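Local coordinates for protein oxidoreductase (Ralstonia eutropha, PDB 3HJ9) that binds flavin mononucleotide and probably acts as an FMN-dependent oxidoreductase of the nitroreductase family, at residues V96-P101 with L137-V142; G133-D138 with S208-R213. All blocks are in the same frame, centred on the assembly; numbering follows the deposited sequence.

Interaction 1: V96-P101 with L137-V142; sequences VYVALP and LDLVFV
Tyr97 and Val140 pair backbone to backbone, as do Ala99 and Asp138, and these two hydrogen-bonded pairs fix the antiparallel register of strand 96-100 against strand 137-142. The strand axes approach to 4.6 Å, with 155° between their N-to-C directions. Tyr97 N reaches Val140 O at 2.8 Å in a nearly straight bond, with 171° at the hydrogen, and Val140 N answers to Tyr97 O. At the other pair, Ala99 N to Asp138 O is again 2.8 Å, whereas the return bond from Asp138 N to Ala99 O stretches to 3.2 Å. CA-H...O contacts fill the steps between, among them Leu139 CA to Tyr97 O at 3.3 Å.

Apolar contacts divide between the two faces. On the face of Val96, Val98, Leu139 and Phe141, Val98 CG2 lies beside Leu139 CD2 at 3.9 Å, and Val96 CG2 approaches Phe141 CD2 at 3.8 Å. Tyr97 lies on the other face with Val140; there CG stands anti to the carbonyl carbon (chi1 -76°), which turns the ring toward Val142, and CD1 meets Val142 CG2 at 3.4 Å. Val140 O lies near the ring plane at an edge.

This is a central strand pair of the antiparallel nitroreductase sheet. Helix 62-73 packs on Val96, Val98 and Leu139, helix 156-177 covers Phe141, and strands 103-108 and 203-212 continue the sheet on either side.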
ATOM      1  N   VAL A  96      -9.710   7.346   7.616  1.00 19.82           N
ATOM      2  CA  VAL A  96     -10.006   7.746   6.279  1.00 19.76           C
ATOM      3  C   VAL A  96     -11.105   8.780   6.318  1.00 18.05           C
ATOM      4  O   VAL A  96     -12.174   8.543   6.861  1.00 17.85           O
ATOM      5  CB  VAL A  96     -10.395   6.554   5.396  1.00 20.48           C
ATOM      6  CG1 VAL A  96     -10.785   7.062   4.022  1.00 22.37           C
ATOM      7  CG2 VAL A  96      -9.234   5.592   5.304  1.00 21.83           C
ATOM      8  N   TYR A  97     -10.826   9.915   5.699  1.00 18.56           N
ATOM      9  CA  TYR A  97     -11.759  11.009   5.562  1.00 18.05           C
ATOM     10  C   TYR A  97     -12.169  11.053   4.116  1.00 17.84           C
ATOM     11  O   TYR A  97     -11.392  10.661   3.243  1.00 18.52           O
ATOM     12  CB  TYR A  97     -11.119  12.338   5.973  1.00 18.70           C
ATOM     13  CG  TYR A  97     -10.987  12.505   7.468  1.00 18.50           C
ATOM     14  CD1 TYR A  97      -9.964  11.863   8.169  1.00 19.56           C
ATOM     15  CD2 TYR A  97     -11.880  13.304   8.187  1.00 18.10           C
ATOM     16  CE1 TYR A  97      -9.817  12.017   9.540  1.00 18.06           C
ATOM     17  CE2 TYR A  97     -11.754  13.463   9.550  1.00 18.00           C
ATOM     18  CZ  TYR A  97     -10.735  12.791  10.238  1.00 19.01           C
ATOM     19  OH  TYR A  97     -10.626  12.943  11.589  1.00 19.92           O
ATOM     20  N   VAL A  98     -13.364  11.571   3.862  1.00 18.59           N
ATOM     21  CA  VAL A  98     -13.895  11.676   2.501  1.00 16.81           C
ATOM     22  C   VAL A  98     -14.382  13.102   2.259  1.00 16.16           C
ATOM     23  O   VAL A  98     -15.274  13.563   2.979  1.00 15.63           O
ATOM     24  CB  VAL A  98     -15.113  10.700   2.262  1.00 18.23           C
ATOM     25  CG1 VAL A  98     -15.395  10.570   0.793  1.00 17.86           C
ATOM     26  CG2 VAL A  98     -14.873   9.326   2.863  1.00 20.78           C
ATOM     27  N   ALA A  99     -13.809  13.795   1.264  1.00 14.72           N
ATOM     28  CA  ALA A  99     -14.276  15.142   0.887  1.00 15.34           C
ATOM     29  C   ALA A  99     -15.308  14.950  -0.202  1.00 15.74           C
ATOM     30  O   ALA A  99     -14.958  14.506  -1.303  1.00 16.03           O
ATOM     31  CB  ALA A  99     -13.133  16.037   0.409  1.00 12.53           C
ATOM     32  N   LEU A 100     -16.580  15.200   0.130  1.00 16.33           N
ATOM     33  CA  LEU A 100     -17.677  15.182  -0.828  1.00 16.86           C
ATOM     34  C   LEU A 100     -18.130  16.629  -1.043  1.00 16.57           C
ATOM     35  O   LEU A 100     -17.814  17.513  -0.217  1.00 16.50           O
ATOM     36  CB  LEU A 100     -18.850  14.376  -0.297  1.00 18.27           C
ATOM     37  CG  LEU A 100     -18.622  12.869  -0.176  1.00 19.16           C
ATOM     38  CD1 LEU A 100     -19.670  12.274   0.783  1.00 19.92           C
ATOM     39  CD2 LEU A 100     -18.616  12.181  -1.573  1.00 17.59           C
ATOM     40  N   PRO A 101     -18.891  16.888  -2.125  1.00 15.77           N
ATOM     41  CA  PRO A 101     -19.426  18.263  -2.295  1.00 14.02           C
ATOM     42  C   PRO A 101     -20.326  18.724  -1.122  1.00 14.86           C
ATOM     43  O   PRO A 101     -20.346  19.907  -0.800  1.00 14.76           O
ATOM     44  CB  PRO A 101     -20.234  18.186  -3.598  1.00 14.72           C
ATOM     45  CG  PRO A 101     -19.740  16.999  -4.341  1.00 14.74           C
ATOM     46  CD  PRO A 101     -19.201  16.023  -3.279  1.00 15.17           C
ATOM     47  N   LEU A 137     -15.073  12.933  -5.564  1.00 21.03           N
ATOM     48  CA  LEU A 137     -14.621  12.812  -4.176  1.00 22.09           C
ATOM     49  C   LEU A 137     -13.100  12.686  -4.037  1.00 22.18           C
ATOM     50  O   LEU A 137     -12.412  12.367  -5.008  1.00 22.20           O
ATOM     51  CB  LEU A 137     -15.318  11.635  -3.486  1.00 21.01           C
ATOM     52  CG  LEU A 137     -14.925  10.184  -3.763  1.00 21.95           C
ATOM     53  CD1 LEU A 137     -13.705   9.751  -2.973  1.00 20.89           C
ATOM     54  CD2 LEU A 137     -16.096   9.263  -3.422  1.00 22.61           C
ATOM     55  N   ASP A 138     -12.598  13.013  -2.841  1.00 22.02           N
ATOM     56  CA  ASP A 138     -11.206  12.773  -2.465  1.00 22.02           C
ATOM     57  C   ASP A 138     -11.222  11.951  -1.175  1.00 20.82           C
ATOM     58  O   ASP A 138     -11.982  12.260  -0.268  1.00 22.52           O
ATOM     59  CB  ASP A 138     -10.440  14.058  -2.088  1.00 23.92           C
ATOM     60  CG  ASP A 138     -10.032  14.916  -3.249  1.00 26.29           C
ATOM     61  OD1 ASP A 138     -10.004  14.463  -4.414  1.00 27.74           O
ATOM     62  OD2 ASP A 138      -9.682  16.097  -2.959  1.00 29.03           O
ATOM     63  N   LEU A 139     -10.383  10.933  -1.082  1.00 19.32           N
ATOM     64  CA  LEU A 139     -10.114  10.297   0.212  1.00 19.04           C
ATOM     65  C   LEU A 139      -8.868  10.965   0.826  1.00 18.85           C
ATOM     66  O   LEU A 139      -7.931  11.247   0.094  1.00 20.99           O
ATOM     67  CB  LEU A 139      -9.843   8.821   0.066  1.00 19.45           C
ATOM     68  CG  LEU A 139     -10.951   7.988  -0.527  1.00 19.69           C
ATOM     69  CD1 LEU A 139     -10.431   6.514  -0.598  1.00 19.08           C
ATOM     70  CD2 LEU A 139     -12.258   8.151   0.257  1.00 15.30           C
ATOM     71  N   VAL A 140      -8.876  11.276   2.134  1.00 18.43           N
ATOM     72  CA  VAL A 140      -7.645  11.705   2.854  1.00 17.79           C
ATOM     73  C   VAL A 140      -7.306  10.677   3.943  1.00 18.30           C
ATOM     74  O   VAL A 140      -8.165  10.353   4.816  1.00 18.87           O
ATOM     75  CB  VAL A 140      -7.754  13.079   3.499  1.00 17.89           C
ATOM     76  CG1 VAL A 140      -6.367  13.529   3.970  1.00 15.29           C
ATOM     77  CG2 VAL A 140      -8.335  14.064   2.511  1.00 16.11           C
ATOM     78  N   PHE A 141      -6.071  10.178   3.912  1.00 16.27           N
ATOM     79  CA  PHE A 141      -5.587   9.164   4.868  1.00 18.10           C
ATOM     80  C   PHE A 141      -4.835   9.952   5.935  1.00 17.13           C
ATOM     81  O   PHE A 141      -3.764  10.518   5.660  1.00 18.88           O
ATOM     82  CB  PHE A 141      -4.710   8.130   4.161  1.00 17.72           C
ATOM     83  CG  PHE A 141      -5.439   7.365   3.067  1.00 20.82           C
ATOM     84  CD1 PHE A 141      -5.499   7.856   1.777  1.00 21.62           C
ATOM     85  CD2 PHE A 141      -6.076   6.147   3.349  1.00 22.47           C
ATOM     86  CE1 PHE A 141      -6.185   7.165   0.771  1.00 21.52           C
ATOM     87  CE2 PHE A 141      -6.747   5.429   2.347  1.00 22.30           C
ATOM     88  CZ  PHE A 141      -6.793   5.931   1.057  1.00 21.97           C
ATOM     89  N   VAL A 142      -5.430  10.044   7.111  1.00 16.12           N
ATOM     90  CA  VAL A 142      -4.898  10.844   8.203  1.00 16.45           C
ATOM     91  C   VAL A 142      -4.248   9.957   9.243  1.00 17.28           C
ATOM     92  O   VAL A 142      -4.900   9.051   9.728  1.00 19.81           O
ATOM     93  CB  VAL A 142      -5.997  11.659   8.851  1.00 15.82           C
ATOM     94  CG1 VAL A 142      -5.469  12.436  10.099  1.00 16.26           C
ATOM     95  CG2 VAL A 142      -6.631  12.621   7.809  1.00 14.06           C
TER

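Interaction 2: G133-D138 with S208-R213; sequences GMAPLD and SQTIGR
Leu137 and Ile211 form an antiparallel hydrogen-bonded pair where strand 203-212 joins the start of strand 137-144 in the nitroreductase sheet. The bond from Ile211 N to Leu137 O is 3.1 Å long and straight, at 179°, although the donor sits 27° off the carbonyl plane. The return bond, Leu137 N to Ile211 O, is weak at 3.4 Å. Beside this pair, Leu137 CD1 lies against Ile211 CB at 4.0 Å.

Asp138 can be followed outward from the neighbouring non-hydrogen-bonded pair with Thr210. Its CB passes Gln209 O at 4.1 Å. The carboxylate carbon CG then comes alongside Thr210 OG1, and OD1 accepts the bond from Thr210 OG1 at 2.8 Å, the hydroxyl lying above the carboxylate plane. The other oxygen, OD2, accepts a bond from Ser124 N, so both oxygens of this buried carboxylate have a hydrogen-bond partner. Thr210 OG1 stands anti to its own carbonyl carbon (chi1 -60°), which turns it to Asp138; it is also bonded to Arg185 NH1, and Arg185 lines the FMN pocket. The hydroxyl thus links the carboxylate to that arginine.

Before the strand begins, Pro136 lays CD against Ile211 O at 3.5 Å and Gly212 CA at 3.8 Å. Ala135 CB meets Thr210 CG2 at 3.2 Å, shorter than a usual carbon contact, so its exact length is best taken with caution.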
ATOM      1  N   GLY A 133      -7.298  16.869 -12.030  1.00 19.49           N
ATOM      2  CA  GLY A 133      -8.532  17.645 -12.174  1.00 20.37           C
ATOM      3  C   GLY A 133      -9.523  17.445 -11.037  1.00 19.88           C
ATOM      4  O   GLY A 133      -9.327  16.602 -10.150  1.00 16.63           O
HETATM    5  N   MSE A 134     -10.600  18.221 -11.076  1.00 19.94           N
HETATM    6  CA  MSE A 134     -11.704  18.085 -10.091  1.00 21.56           C
HETATM    7  C   MSE A 134     -12.373  16.713 -10.292  1.00 20.23           C
HETATM    8  O   MSE A 134     -12.520  16.243 -11.422  1.00 20.57           O
HETATM    9  CB  MSE A 134     -12.723  19.226 -10.267  1.00 23.43           C
HETATM   10  CG  MSE A 134     -13.922  19.233  -9.296  1.00 25.36           C
HETATM   11 SE   MSE A 134     -13.527  19.235  -7.363  0.75 27.24          SE
HETATM   12  CE  MSE A 134     -12.716  21.021  -7.179  1.00 26.07           C
ATOM     13  N   ALA A 135     -12.746  16.086  -9.194  1.00 19.05           N
ATOM     14  CA  ALA A 135     -13.391  14.774  -9.191  1.00 19.71           C
ATOM     15  C   ALA A 135     -14.546  14.738  -8.160  1.00 19.00           C
ATOM     16  O   ALA A 135     -14.602  15.590  -7.285  1.00 17.65           O
ATOM     17  CB  ALA A 135     -12.379  13.687  -8.882  1.00 18.11           C
ATOM     18  N   PRO A 136     -15.456  13.749  -8.264  1.00 18.96           N
ATOM     19  CA  PRO A 136     -16.587  13.639  -7.339  1.00 19.94           C
ATOM     20  C   PRO A 136     -16.223  13.525  -5.869  1.00 20.12           C
ATOM     21  O   PRO A 136     -16.998  13.969  -5.029  1.00 19.79           O
ATOM     22  CB  PRO A 136     -17.310  12.378  -7.803  1.00 20.52           C
ATOM     23  CG  PRO A 136     -16.868  12.146  -9.160  1.00 20.39           C
ATOM     24  CD  PRO A 136     -15.555  12.774  -9.358  1.00 19.16           C
ATOM     25  N   LEU A 137     -15.073  12.933  -5.564  1.00 21.03           N
ATOM     26  CA  LEU A 137     -14.621  12.812  -4.176  1.00 22.09           C
ATOM     27  C   LEU A 137     -13.100  12.686  -4.037  1.00 22.18           C
ATOM     28  O   LEU A 137     -12.412  12.367  -5.008  1.00 22.20           O
ATOM     29  CB  LEU A 137     -15.318  11.635  -3.486  1.00 21.01           C
ATOM     30  CG  LEU A 137     -14.925  10.184  -3.763  1.00 21.95           C
ATOM     31  CD1 LEU A 137     -13.705   9.751  -2.973  1.00 20.89           C
ATOM     32  CD2 LEU A 137     -16.096   9.263  -3.422  1.00 22.61           C
ATOM     33  N   ASP A 138     -12.598  13.013  -2.841  1.00 22.02           N
ATOM     34  CA  ASP A 138     -11.206  12.773  -2.465  1.00 22.02           C
ATOM     35  C   ASP A 138     -11.222  11.951  -1.175  1.00 20.82           C
ATOM     36  O   ASP A 138     -11.982  12.260  -0.268  1.00 22.52           O
ATOM     37  CB  ASP A 138     -10.440  14.058  -2.088  1.00 23.92           C
ATOM     38  CG  ASP A 138     -10.032  14.916  -3.249  1.00 26.29           C
ATOM     39  OD1 ASP A 138     -10.004  14.463  -4.414  1.00 27.74           O
ATOM     40  OD2 ASP A 138      -9.682  16.097  -2.959  1.00 29.03           O
ATOM     41  N   SER A 208      -3.612  11.737  -0.019  1.00 23.64           N
ATOM     42  CA  SER A 208      -4.994  11.873  -0.462  1.00 24.76           C
ATOM     43  C   SER A 208      -5.160  10.989  -1.720  1.00 24.03           C
ATOM     44  O   SER A 208      -4.172  10.466  -2.280  1.00 24.04           O
ATOM     45  CB  SER A 208      -5.392  13.321  -0.720  1.00 25.67           C
ATOM     46  OG  SER A 208      -4.603  13.827  -1.754  1.00 29.90           O
ATOM     47  N   GLN A 209      -6.406  10.773  -2.128  1.00 22.93           N
ATOM     48  CA  GLN A 209      -6.677   9.997  -3.352  1.00 21.02           C
ATOM     49  C   GLN A 209      -7.938  10.490  -4.008  1.00 20.25           C
ATOM     50  O   GLN A 209      -9.024  10.464  -3.395  1.00 19.36           O
ATOM     51  CB  GLN A 209      -6.769   8.528  -3.016  1.00 21.49           C
ATOM     52  CG  GLN A 209      -6.731   7.536  -4.201  1.00 21.37           C
ATOM     53  CD  GLN A 209      -6.730   6.083  -3.681  1.00 22.34           C
ATOM     54  OE1 GLN A 209      -7.201   5.836  -2.562  1.00 21.54           O
ATOM     55  NE2 GLN A 209      -6.188   5.133  -4.465  1.00 22.34           N
ATOM     56  N   THR A 210      -7.788  10.946  -5.250  1.00 19.69           N
ATOM     57  CA  THR A 210      -8.879  11.558  -6.004  1.00 19.49           C
ATOM     58  C   THR A 210      -9.537  10.465  -6.824  1.00 19.81           C
ATOM     59  O   THR A 210      -8.849   9.776  -7.550  1.00 19.83           O
ATOM     60  CB  THR A 210      -8.331  12.680  -6.839  1.00 18.69           C
ATOM     61  OG1 THR A 210      -7.762  13.609  -5.925  1.00 19.34           O
ATOM     62  CG2 THR A 210      -9.389  13.361  -7.663  1.00 17.56           C
ATOM     63  N   ILE A 211     -10.859  10.311  -6.674  1.00 18.89           N
ATOM     64  CA  ILE A 211     -11.609   9.214  -7.283  1.00 19.69           C
ATOM     65  C   ILE A 211     -12.860   9.675  -8.019  1.00 19.64           C
ATOM     66  O   ILE A 211     -13.556  10.592  -7.576  1.00 18.76           O
ATOM     67  CB  ILE A 211     -11.965   8.170  -6.169  1.00 20.26           C
ATOM     68  CG1 ILE A 211     -10.684   7.504  -5.653  1.00 21.17           C
ATOM     69  CG2 ILE A 211     -12.983   7.099  -6.672  1.00 20.14           C
ATOM     70  CD1 ILE A 211     -10.855   6.556  -4.492  1.00 21.04           C
ATOM     71  N   GLY A 212     -13.101   9.050  -9.166  1.00 19.58           N
ATOM     72  CA  GLY A 212     -14.296   9.245  -9.962  1.00 20.23           C
ATOM     73  C   GLY A 212     -14.275   8.445 -11.253  1.00 21.43           C
ATOM     74  O   GLY A 212     -13.307   7.701 -11.509  1.00 21.63           O
ATOM     75  N   ARG A 213     -15.337   8.559 -12.056  1.00 21.99           N
ATOM     76  CA  ARG A 213     -15.327   7.976 -13.390  1.00 24.39           C
ATOM     77  C   ARG A 213     -14.315   8.765 -14.203  1.00 22.59           C
ATOM     78  O   ARG A 213     -14.242   9.983 -14.082  1.00 22.13           O
ATOM     79  CB  ARG A 213     -16.703   7.986 -14.090  1.00 27.81           C
ATOM     80  CG  ARG A 213     -17.480   6.699 -13.874  1.00 32.30           C
ATOM     81  CD  ARG A 213     -18.938   6.687 -14.356  1.00 35.10           C
ATOM     82  NE  ARG A 213     -19.867   7.336 -13.412  1.00 38.38           N
ATOM     83  CZ  ARG A 213     -20.264   6.852 -12.206  1.00 41.06           C
ATOM     84  NH1 ARG A 213     -19.788   5.685 -11.677  1.00 41.41           N
ATOM     85  NH2 ARG A 213     -21.138   7.567 -11.480  1.00 40.91           N
TER

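Interactions 1 and 2 use opposite edges of strand 137-144: strand 94-100 pairs along one and strand 203-212 along the other. Leu137 and Asp138 belong to both, and the backbone bond from Leu139 N to Gln209 O, 2.7 Å, joins a residue of interaction 1 to one of interaction 2 and continues the second pairing along the shared strand. Both contacts are buried. The centre of interaction 1 is about 5 Å from the centre of the chain, that of interaction 2 about 9 Å. Interaction 1 combines four backbone bonds with side chain-to-side chain contacts that are all between carbon atoms. Interaction 2 takes in the loop entering the strand; it has fewer backbone bonds but adds a buried carboxylate-hydroxyl bond, with the side chain of Thr210 about 8 Å from bound FMN.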